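PDB 5LSI: kinetochore-associated protein NSL1 homolog from Homo sapiens, which serves as a subunit of the MIS12 complex, which is required for kinetochore formation and for normal chromosome alignment and segregation in mitosis. Local coordinates for residues F33-G38 and P48-A53; E25-C30 and T56-V61; R14-S19 and N64-G69; T18-V23 and Q70-A75. All coordinates share one frame; numbering follows the deposited sequence.

Contact 1. Residues F33-G38 and P48-A53; sequences FVQKLG and PALRDA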
# COMPACT_ATOMS: atom_id res chain seq x y z
N PHE B 33 7.46 -7.25 -4.22
CA PHE B 33 7.87 -6.20 -5.15
C PHE B 33 8.85 -5.23 -4.51
O PHE B 33 9.70 -4.66 -5.22
CB PHE B 33 6.63 -5.47 -5.68
CG PHE B 33 5.70 -6.36 -6.46
CD1 PHE B 33 5.81 -6.46 -7.83
CD2 PHE B 33 4.74 -7.12 -5.81
CE1 PHE B 33 4.97 -7.29 -8.55
CE2 PHE B 33 3.90 -7.95 -6.52
CZ PHE B 33 4.02 -8.04 -7.89
N VAL B 34 8.78 -5.04 -3.20
CA VAL B 34 9.79 -4.24 -2.52
C VAL B 34 11.14 -4.95 -2.54
O VAL B 34 12.19 -4.33 -2.74
CB VAL B 34 9.35 -3.91 -1.08
CG1 VAL B 34 10.43 -3.11 -0.37
CG2 VAL B 34 8.03 -3.15 -1.10
N GLN B 35 11.13 -6.28 -2.34
CA GLN B 35 12.38 -7.04 -2.36
C GLN B 35 13.06 -6.97 -3.72
O GLN B 35 14.29 -6.92 -3.79
CB GLN B 35 12.10 -8.50 -1.98
CG GLN B 35 11.53 -8.68 -0.59
CD GLN B 35 12.55 -8.41 0.49
OE1 GLN B 35 12.26 -7.72 1.47
NE2 GLN B 35 13.75 -8.96 0.33
N LYS B 36 12.28 -6.95 -4.80
CA LYS B 36 12.86 -6.88 -6.14
C LYS B 36 13.64 -5.59 -6.37
O LYS B 36 14.46 -5.53 -7.29
CB LYS B 36 11.77 -7.02 -7.20
CG LYS B 36 10.93 -8.28 -7.07
CD LYS B 36 11.78 -9.53 -7.06
CE LYS B 36 11.42 -10.44 -8.23
NZ LYS B 36 12.26 -11.68 -8.26
N LEU B 37 13.39 -4.55 -5.57
CA LEU B 37 14.18 -3.33 -5.67
C LEU B 37 15.63 -3.55 -5.28
O LEU B 37 16.49 -2.77 -5.71
CB LEU B 37 13.60 -2.24 -4.77
CG LEU B 37 12.26 -1.65 -5.18
CD1 LEU B 37 11.60 -1.08 -3.94
CD2 LEU B 37 12.46 -0.57 -6.23
N GLY B 38 15.92 -4.58 -4.49
CA GLY B 38 17.28 -4.82 -4.05
C GLY B 38 18.25 -5.01 -5.20
O GLY B 38 19.45 -4.76 -5.06
N PRO B 48 19.71 -2.58 4.91
CA PRO B 48 18.93 -1.60 5.69
C PRO B 48 17.94 -0.82 4.84
O PRO B 48 16.86 -0.47 5.34
CB PRO B 48 20.00 -0.69 6.30
CG PRO B 48 21.15 -0.81 5.36
CD PRO B 48 21.14 -2.23 4.91
N ALA B 49 18.25 -0.55 3.57
CA ALA B 49 17.33 0.18 2.71
C ALA B 49 16.07 -0.63 2.43
O ALA B 49 14.97 -0.08 2.35
CB ALA B 49 18.01 0.58 1.41
N LEU B 50 16.22 -1.95 2.27
CA LEU B 50 15.05 -2.79 2.00
C LEU B 50 14.17 -2.93 3.24
O LEU B 50 12.94 -2.90 3.13
CB LEU B 50 15.49 -4.16 1.49
CG LEU B 50 15.91 -4.24 0.03
CD1 LEU B 50 16.19 -5.68 -0.38
CD2 LEU B 50 14.85 -3.63 -0.87
N ARG B 51 14.79 -3.09 4.41
CA ARG B 51 14.00 -3.07 5.65
C ARG B 51 13.26 -1.74 5.79
O ARG B 51 12.08 -1.72 6.15
CB ARG B 51 14.91 -3.31 6.86
CG ARG B 51 15.41 -4.74 7.00
CD ARG B 51 15.99 -4.99 8.39
NE ARG B 51 17.10 -4.09 8.71
CZ ARG B 51 18.37 -4.36 8.46
NH1 ARG B 51 18.71 -5.52 7.90
NH2 ARG B 51 19.31 -3.48 8.78
N ASP B 52 13.94 -0.63 5.50
CA ASP B 52 13.31 0.68 5.60
C ASP B 52 12.17 0.81 4.60
O ASP B 52 11.07 1.25 4.95
CB ASP B 52 14.36 1.77 5.37
CG ASP B 52 13.78 3.16 5.42
OD1 ASP B 52 12.82 3.39 6.19
OD2 ASP B 52 14.27 4.04 4.67
N ALA B 53 12.41 0.40 3.34
CA ALA B 53 11.37 0.51 2.32
C ALA B 53 10.17 -0.38 2.64
O ALA B 53 9.02 0.03 2.44
CB ALA B 53 11.95 0.14 0.95
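Leu50 of helix 46-62 pushes its two methyls against the last turn of helix 20-35 and the residues that follow it. Leu50 CD2 sits 3.3 Å from Val34 O and also nears Leu37 CB at 4.3 Å. Leu50 CD1 lies 3.9 Å from Gly38 CA. Much of what Leu50 touches is the backbone of residues 34-38. Gly38 suits this, since a side chain there would crowd Leu50 CD1. Val34 turns CG1 beside its own carbonyl carbon, opposite the backbone N (chi1 178°). Val34 CG1 then meets Ala53 CB at 3.8 Å. Gln35 starts out away from helix 46-62, but its chain bends at chi2 (-71°) and brings Gln35 NE2 to 4.1 Å from Leu50 CD1. Cut back to an alanine, position 50 would probably leave Val34 O, Leu37 CB and Gly38 without the methyls that cover them, with Val34 CG1 still on Ala53. Leu41, in the loop between the helices, also touches Leu50. Val34 also packs on an aromatic side chain of another protein's chain. The side-chain contact is mainly apolar, with Leu50 methyls set against backbone atoms, and it probably rests on shape and burial.

Contact 2. Residues E25-C30 and T56-V61; sequences EMLQLC and TFESAV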
# COMPACT_ATOMS: atom_id res chain seq x y z
N GLU B 25 -1.72 -10.40 5.22
CA GLU B 25 -1.36 -11.38 4.20
C GLU B 25 -1.23 -10.73 2.83
O GLU B 25 -0.34 -11.09 2.05
CB GLU B 25 -2.40 -12.51 4.20
CG GLU B 25 -2.43 -13.26 5.53
CD GLU B 25 -3.47 -14.36 5.60
OE1 GLU B 25 -4.51 -14.27 4.91
OE2 GLU B 25 -3.24 -15.32 6.36
N MET B 26 -2.10 -9.76 2.53
CA MET B 26 -1.95 -8.98 1.31
C MET B 26 -0.62 -8.23 1.27
O MET B 26 0.05 -8.19 0.24
CB MET B 26 -3.12 -8.00 1.19
CG MET B 26 -2.92 -6.90 0.16
SD MET B 26 -4.07 -5.53 0.40
CE MET B 26 -3.56 -4.91 2.00
N LEU B 27 -0.22 -7.64 2.40
CA LEU B 27 1.05 -6.93 2.46
C LEU B 27 2.23 -7.89 2.26
O LEU B 27 3.24 -7.52 1.66
CB LEU B 27 1.19 -6.19 3.79
CG LEU B 27 0.23 -5.02 3.99
CD1 LEU B 27 0.44 -4.36 5.34
CD2 LEU B 27 0.37 -4.00 2.87
N GLN B 28 2.11 -9.12 2.78
CA GLN B 28 3.17 -10.10 2.56
C GLN B 28 3.34 -10.40 1.07
O GLN B 28 4.47 -10.50 0.58
CB GLN B 28 2.89 -11.38 3.34
CG GLN B 28 2.98 -11.21 4.84
CD GLN B 28 2.69 -12.49 5.60
OE1 GLN B 28 2.48 -13.55 5.00
NE2 GLN B 28 2.67 -12.40 6.92
N LEU B 29 2.23 -10.54 0.35
CA LEU B 29 2.31 -10.78 -1.09
C LEU B 29 2.96 -9.61 -1.82
O LEU B 29 3.89 -9.80 -2.62
CB LEU B 29 0.91 -11.06 -1.65
CG LEU B 29 0.26 -12.38 -1.24
CD1 LEU B 29 -1.21 -12.40 -1.63
CD2 LEU B 29 0.99 -13.55 -1.87
N CYS B 30 2.48 -8.39 -1.55
CA CYS B 30 3.05 -7.21 -2.19
C CYS B 30 4.48 -6.94 -1.74
O CYS B 30 5.22 -6.26 -2.46
CB CYS B 30 2.19 -5.98 -1.89
SG CYS B 30 0.52 -6.11 -2.55
N THR B 56 8.29 1.31 5.52
CA THR B 56 7.58 2.47 4.99
C THR B 56 6.36 2.05 4.19
O THR B 56 5.28 2.64 4.32
CB THR B 56 8.52 3.31 4.12
OG1 THR B 56 9.62 3.77 4.91
CG2 THR B 56 7.79 4.50 3.54
N PHE B 57 6.51 1.00 3.37
CA PHE B 57 5.39 0.51 2.58
C PHE B 57 4.25 0.03 3.47
O PHE B 57 3.09 0.42 3.29
CB PHE B 57 5.86 -0.60 1.64
CG PHE B 57 4.75 -1.33 0.95
CD1 PHE B 57 4.01 -0.71 -0.05
CD2 PHE B 57 4.44 -2.64 1.28
CE1 PHE B 57 2.99 -1.38 -0.70
CE2 PHE B 57 3.42 -3.32 0.64
CZ PHE B 57 2.69 -2.69 -0.34
N GLU B 58 4.57 -0.82 4.45
CA GLU B 58 3.52 -1.35 5.32
C GLU B 58 2.91 -0.25 6.18
O GLU B 58 1.70 -0.27 6.43
CB GLU B 58 4.09 -2.47 6.20
CG GLU B 58 4.43 -3.72 5.42
CD GLU B 58 5.12 -4.78 6.27
OE1 GLU B 58 5.65 -4.42 7.35
OE2 GLU B 58 5.14 -5.95 5.85
N SER B 59 3.72 0.71 6.64
CA SER B 59 3.18 1.81 7.44
C SER B 59 2.21 2.66 6.63
O SER B 59 1.15 3.04 7.13
CB SER B 59 4.31 2.67 7.99
OG SER B 59 5.08 1.94 8.92
N ALA B 60 2.55 2.97 5.38
CA ALA B 60 1.68 3.81 4.57
C ALA B 60 0.33 3.15 4.35
O ALA B 60 -0.71 3.82 4.35
CB ALA B 60 2.34 4.12 3.23
N VAL B 61 0.31 1.83 4.16
CA VAL B 61 -0.95 1.12 3.99
C VAL B 61 -1.72 1.09 5.31
O VAL B 61 -2.91 1.42 5.36
CB VAL B 61 -0.71 -0.30 3.45
CG1 VAL B 61 -2.01 -1.10 3.45
CG2 VAL B 61 -0.13 -0.25 2.05
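Leu27 of helix 20-35 inserts both methyls between side chains of helix 46-62. CD2 is the more enclosed of the two. Leu27 CD2 lies 3.8 Å from Phe57 CE2 and 3.8 Å from Val61 CG1, and the leucine meets Val61 tip to tip. The Leu27 CG stands beside the backbone N (chi1 -67°), which aims the branched end across the gap. One turn later, Cys30 brings its CB to 3.7 Å from Phe57 CZ. The Phe57 ring reaches this place because its CG is opposite the backbone N (chi1 170°). Val61 CG2 lies over one face of the same ring, near its rim, and probably limits its rotation. These residues form the tight, buried part. Met26 adds a looser touch, with Met26 CE 4.4 Å from Val61 CG1.

The other flank is different. Leu27 CD1 rests 4.0 Å from Glu58 CG, on the aliphatic part of a partly exposed residue. The Glu58 chain continues extended beyond that point. The short axes approach to 10.9 Å and run at 144° to each other. This chain is an N-terminal portion of the longer NSL1 protein. The pair is a splayed antiparallel helical hairpin, with Met26 and Val61 also packed on another protein's chain, consistent with its place in the MIS12 complex.

Contact 3. Residues R14-S19 and N64-G69; sequences RVRCTS and NISING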
# COMPACT_ATOMS: atom_id res chain seq x y z
N ARG B 14 -9.88 6.98 5.02
CA ARG B 14 -9.16 5.72 5.13
C ARG B 14 -10.01 4.58 4.58
O ARG B 14 -11.24 4.59 4.70
CB ARG B 14 -8.80 5.44 6.59
CG ARG B 14 -7.83 6.43 7.20
CD ARG B 14 -7.62 6.17 8.68
NE ARG B 14 -8.87 6.27 9.42
CZ ARG B 14 -9.00 6.00 10.72
NH1 ARG B 14 -7.94 5.62 11.43
NH2 ARG B 14 -10.18 6.11 11.31
N VAL B 15 -9.36 3.62 3.94
CA VAL B 15 -10.06 2.46 3.40
C VAL B 15 -10.63 1.64 4.56
O VAL B 15 -9.91 1.27 5.49
CB VAL B 15 -9.12 1.62 2.53
CG1 VAL B 15 -9.88 0.47 1.87
CG2 VAL B 15 -8.46 2.49 1.48
N ARG B 16 -11.93 1.38 4.50
CA ARG B 16 -12.66 0.74 5.60
C ARG B 16 -12.51 -0.77 5.48
O ARG B 16 -13.23 -1.42 4.72
CB ARG B 16 -14.13 1.14 5.58
CG ARG B 16 -14.38 2.57 6.04
CD ARG B 16 -15.65 3.14 5.44
NE ARG B 16 -15.89 4.50 5.93
CZ ARG B 16 -16.82 5.32 5.44
NH1 ARG B 16 -17.60 4.92 4.45
NH2 ARG B 16 -16.97 6.53 5.95
N CYS B 17 -11.59 -1.34 6.25
CA CYS B 17 -11.35 -2.78 6.23
C CYS B 17 -11.90 -3.43 7.49
O CYS B 17 -12.17 -2.76 8.50
CB CYS B 17 -9.85 -3.07 6.10
SG CYS B 17 -9.15 -2.56 4.52
N THR B 18 -12.06 -4.74 7.43
CA THR B 18 -12.62 -5.52 8.53
C THR B 18 -11.66 -6.54 9.12
O THR B 18 -11.80 -6.88 10.29
CB THR B 18 -13.89 -6.26 8.08
OG1 THR B 18 -13.55 -7.24 7.08
CG2 THR B 18 -14.90 -5.29 7.49
N SER B 19 -10.70 -7.04 8.34
CA SER B 19 -9.83 -8.13 8.78
C SER B 19 -8.38 -7.65 8.80
O SER B 19 -7.78 -7.41 7.74
CB SER B 19 -9.98 -9.35 7.88
OG SER B 19 -9.05 -10.35 8.24
N ASN B 64 -3.44 4.22 6.50
CA ASN B 64 -4.47 4.70 5.59
C ASN B 64 -5.67 3.75 5.50
O ASN B 64 -6.47 3.87 4.58
CB ASN B 64 -3.88 4.94 4.20
CG ASN B 64 -3.17 6.26 4.11
OD1 ASN B 64 -3.80 7.30 3.96
ND2 ASN B 64 -1.84 6.22 4.20
N ILE B 65 -5.79 2.82 6.45
CA ILE B 65 -6.98 1.98 6.55
C ILE B 65 -7.49 2.05 7.98
O ILE B 65 -6.77 2.44 8.90
CB ILE B 65 -6.72 0.51 6.15
CG1 ILE B 65 -5.93 -0.22 7.23
CG2 ILE B 65 -5.98 0.42 4.82
CD1 ILE B 65 -5.56 -1.65 6.87
N SER B 66 -8.75 1.69 8.14
CA SER B 66 -9.34 1.45 9.45
C SER B 66 -9.75 -0.01 9.54
O SER B 66 -10.14 -0.63 8.54
CB SER B 66 -10.54 2.36 9.70
OG SER B 66 -11.55 2.15 8.73
N ILE B 67 -9.64 -0.57 10.74
CA ILE B 67 -10.07 -1.94 11.01
C ILE B 67 -11.33 -1.83 11.85
O ILE B 67 -11.27 -1.56 13.06
CB ILE B 67 -8.98 -2.76 11.72
CG1 ILE B 67 -7.72 -2.82 10.87
CG2 ILE B 67 -9.49 -4.16 12.04
CD1 ILE B 67 -7.93 -3.48 9.52
N ASN B 68 -12.49 -2.02 11.21
CA ASN B 68 -13.79 -1.86 11.86
C ASN B 68 -13.92 -0.48 12.49
O ASN B 68 -14.25 -0.33 13.67
CB ASN B 68 -14.03 -2.97 12.89
CG ASN B 68 -14.10 -4.35 12.26
OD1 ASN B 68 -14.79 -4.56 11.26
ND2 ASN B 68 -13.38 -5.30 12.84
N GLY B 69 -13.62 0.55 11.69
CA GLY B 69 -13.70 1.92 12.13
C GLY B 69 -12.61 2.37 13.08
O GLY B 69 -12.58 3.55 13.45
O HOH W 1 -12.53 4.64 7.52
O HOH W 2 -13.20 -0.19 9.18
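Strands 15-17 and 65-67 form a two-stranded parallel sheet at the base of the helical hairpin, and Val15, Arg16 and Cys17 pair with Ile65, Ser66 and Ile67. Four backbone bonds join them. Val15 N gives to Asn64 O at 3.0 Å, and Ser66 N gives to Val15 O. Cys17 N then gives to Ser66 O at 2.8 Å. The last, Asn68 N to Cys17 O, is nearly straight at 172°. Because the strands are parallel, the chain must cross from one to the other, and here helices 20-35 and 46-62 make up most of that connection. Val15, Cys17, Ile65 and Ile67 share one face of the sheet, where Cys17 CB meets Ile67 CD1 at 3.9 Å. Arg16 and Ser66 lie on the other. Ser66 OG binds two waters; one also binds Arg14 O, the other Cys17 O and Gly69 N. The Arg14 chain bends at chi3 (-60°) and lays its guanidinium over Ser66 CB, 4.0 Å from the plane and centred. Asp12 forms a salt bridge to Arg14 NH2. With a leucine in place of Arg14, Asp12 is likely to lose its charged mate. Arg16 N is bound by an acidic side chain of another protein's chain.

Contact 4. Residues T18-V23 and Q70-A75; sequences TSKRAV and QAWQEA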
# COMPACT_ATOMS: atom_id res chain seq x y z
N THR B 18 -12.06 -4.74 7.43
CA THR B 18 -12.62 -5.52 8.53
C THR B 18 -11.66 -6.54 9.12
O THR B 18 -11.80 -6.88 10.29
CB THR B 18 -13.89 -6.26 8.08
OG1 THR B 18 -13.55 -7.24 7.08
CG2 THR B 18 -14.90 -5.29 7.49
N SER B 19 -10.70 -7.04 8.34
CA SER B 19 -9.83 -8.13 8.78
C SER B 19 -8.38 -7.65 8.80
O SER B 19 -7.78 -7.41 7.74
CB SER B 19 -9.98 -9.35 7.88
OG SER B 19 -9.05 -10.35 8.24
N LYS B 20 -7.81 -7.55 10.00
CA LYS B 20 -6.40 -7.19 10.13
C LYS B 20 -5.49 -8.27 9.56
O LYS B 20 -4.46 -7.96 8.95
CB LYS B 20 -6.09 -6.93 11.61
CG LYS B 20 -4.83 -6.14 11.88
CD LYS B 20 -4.80 -5.69 13.33
CE LYS B 20 -3.45 -5.09 13.70
NZ LYS B 20 -3.44 -4.60 15.11
N ARG B 21 -5.85 -9.54 9.74
CA ARG B 21 -5.01 -10.61 9.23
C ARG B 21 -4.98 -10.63 7.71
O ARG B 21 -3.92 -10.84 7.11
CB ARG B 21 -5.49 -11.97 9.76
CG ARG B 21 -4.69 -13.14 9.22
CD ARG B 21 -5.31 -14.47 9.62
NE ARG B 21 -5.51 -14.56 11.06
CZ ARG B 21 -6.11 -15.58 11.67
NH1 ARG B 21 -6.58 -16.60 10.95
NH2 ARG B 21 -6.25 -15.59 12.99
N ALA B 22 -6.13 -10.41 7.07
CA ALA B 22 -6.18 -10.42 5.61
C ALA B 22 -5.35 -9.30 5.01
O ALA B 22 -4.72 -9.47 3.95
CB ALA B 22 -7.63 -10.33 5.14
N VAL B 23 -5.32 -8.13 5.66
CA VAL B 23 -4.46 -7.05 5.20
C VAL B 23 -2.99 -7.44 5.34
O VAL B 23 -2.18 -7.20 4.44
CB VAL B 23 -4.77 -5.75 5.97
CG1 VAL B 23 -3.78 -4.65 5.59
CG2 VAL B 23 -6.20 -5.30 5.69
N GLN B 70 -11.72 1.47 13.50
CA GLN B 70 -10.65 1.78 14.44
C GLN B 70 -9.32 1.88 13.72
O GLN B 70 -9.14 1.36 12.61
CB GLN B 70 -10.56 0.72 15.53
CG GLN B 70 -11.89 0.28 16.11
CD GLN B 70 -11.74 -0.81 17.16
OE1 GLN B 70 -10.67 -0.96 17.75
NE2 GLN B 70 -12.79 -1.58 17.37
N ALA B 71 -8.37 2.55 14.37
CA ALA B 71 -7.01 2.59 13.85
C ALA B 71 -6.38 1.20 13.90
O ALA B 71 -6.79 0.32 14.66
CB ALA B 71 -6.16 3.57 14.65
N TRP B 72 -5.37 1.00 13.05
CA TRP B 72 -4.74 -0.31 12.92
C TRP B 72 -4.14 -0.78 14.23
O TRP B 72 -4.40 -1.90 14.69
CB TRP B 72 -3.67 -0.25 11.82
CG TRP B 72 -2.81 -1.48 11.72
CD1 TRP B 72 -1.69 -1.76 12.44
CD2 TRP B 72 -2.98 -2.57 10.81
NE1 TRP B 72 -1.16 -2.96 12.05
CE2 TRP B 72 -1.93 -3.48 11.04
CE3 TRP B 72 -3.92 -2.87 9.82
CZ2 TRP B 72 -1.80 -4.67 10.33
CZ3 TRP B 72 -3.78 -4.04 9.11
CH2 TRP B 72 -2.73 -4.93 9.37
N GLN B 73 -3.32 0.07 14.86
CA GLN B 73 -2.59 -0.34 16.06
C GLN B 73 -3.50 -0.59 17.25
O GLN B 73 -3.09 -1.27 18.19
CB GLN B 73 -1.54 0.71 16.42
CG GLN B 73 -2.10 2.12 16.64
CD GLN B 73 -2.30 2.89 15.35
OE1 GLN B 73 -2.44 2.30 14.27
NE2 GLN B 73 -2.33 4.21 15.45
N GLU B 74 -4.72 -0.06 17.23
CA GLU B 74 -5.65 -0.22 18.34
C GLU B 74 -6.70 -1.29 18.09
O GLU B 74 -7.57 -1.49 18.94
CB GLU B 74 -6.33 1.12 18.65
CG GLU B 74 -7.35 1.57 17.62
CD GLU B 74 -7.97 2.91 17.97
OE1 GLU B 74 -8.39 3.63 17.03
OE2 GLU B 74 -8.04 3.25 19.17
N ALA B 75 -6.65 -1.98 16.96
CA ALA B 75 -7.61 -3.02 16.62
C ALA B 75 -6.94 -4.39 16.70
O ALA B 75 -5.75 -4.52 17.01
CB ALA B 75 -8.21 -2.77 15.24
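Lys20, in the first turn of helix 20-35, runs across one face of the indole of Trp72 and ends at two backbone carbonyls. Its CG is turned opposite the backbone N (chi1 -161°) and the rest of the chain is extended. This lays CG and CE over one face of the ring. Lys20 CG stands 3.6 Å from the centroid of the Trp72 six-membered ring, a CH-pi contact. Lys20 NZ is 4.3 Å from the centroid of the Trp72 five-membered ring and makes a cation-pi interaction over the same face.

The ammonium group also gives two hydrogen bonds. Lys20 NZ reaches Trp72 O at 2.9 Å and Ala75 O at 3.0 Å. The second comes from above the carbonyl plane, 54° out of it. Trp72 O has a second donor, since Ala75 N closes the type I turn of Trp72 to Ala75 onto it at 3.2 Å. The two donors arrive from opposite faces of its plane. Ahead of the turn, Ala71 N is held by Glu74 OE1 through the anti lone pair. Ser19 is the N-cap residue, and its OG accepts from Ala22 N at 3.1 Å. Val23 CG1 supplies an apolar touch, 3.6 Å from Trp72 CZ3. Ile65 and Ile67 of the sheet also pack on the indole. The lysine charge is probably stabilised by two carbonyls and an aromatic face, which probably helps to hold the C-terminal turn against the helix.

Contacts 1 and 2 join the same two helices and are buried and apolar. They meet where Val34 CG2 packs on Phe57 CG at 4.3 Å. Contact 1 is nested inside the loop closed by contact 2, and it lies nearer the connection between the helices. Contact 3 is partly buried and is built on backbone hydrogen bonds with ordered water. Contact 4 lies at the surface and rests on a charged side chain. Contacts 3 and 4 share Thr18 and Ser19, and their centres are about 6 Å apart. Ile65 and Ile67 join them to one apolar cluster with Trp72. Contacts 1 and 3 lie on opposite sides of the chain's centre.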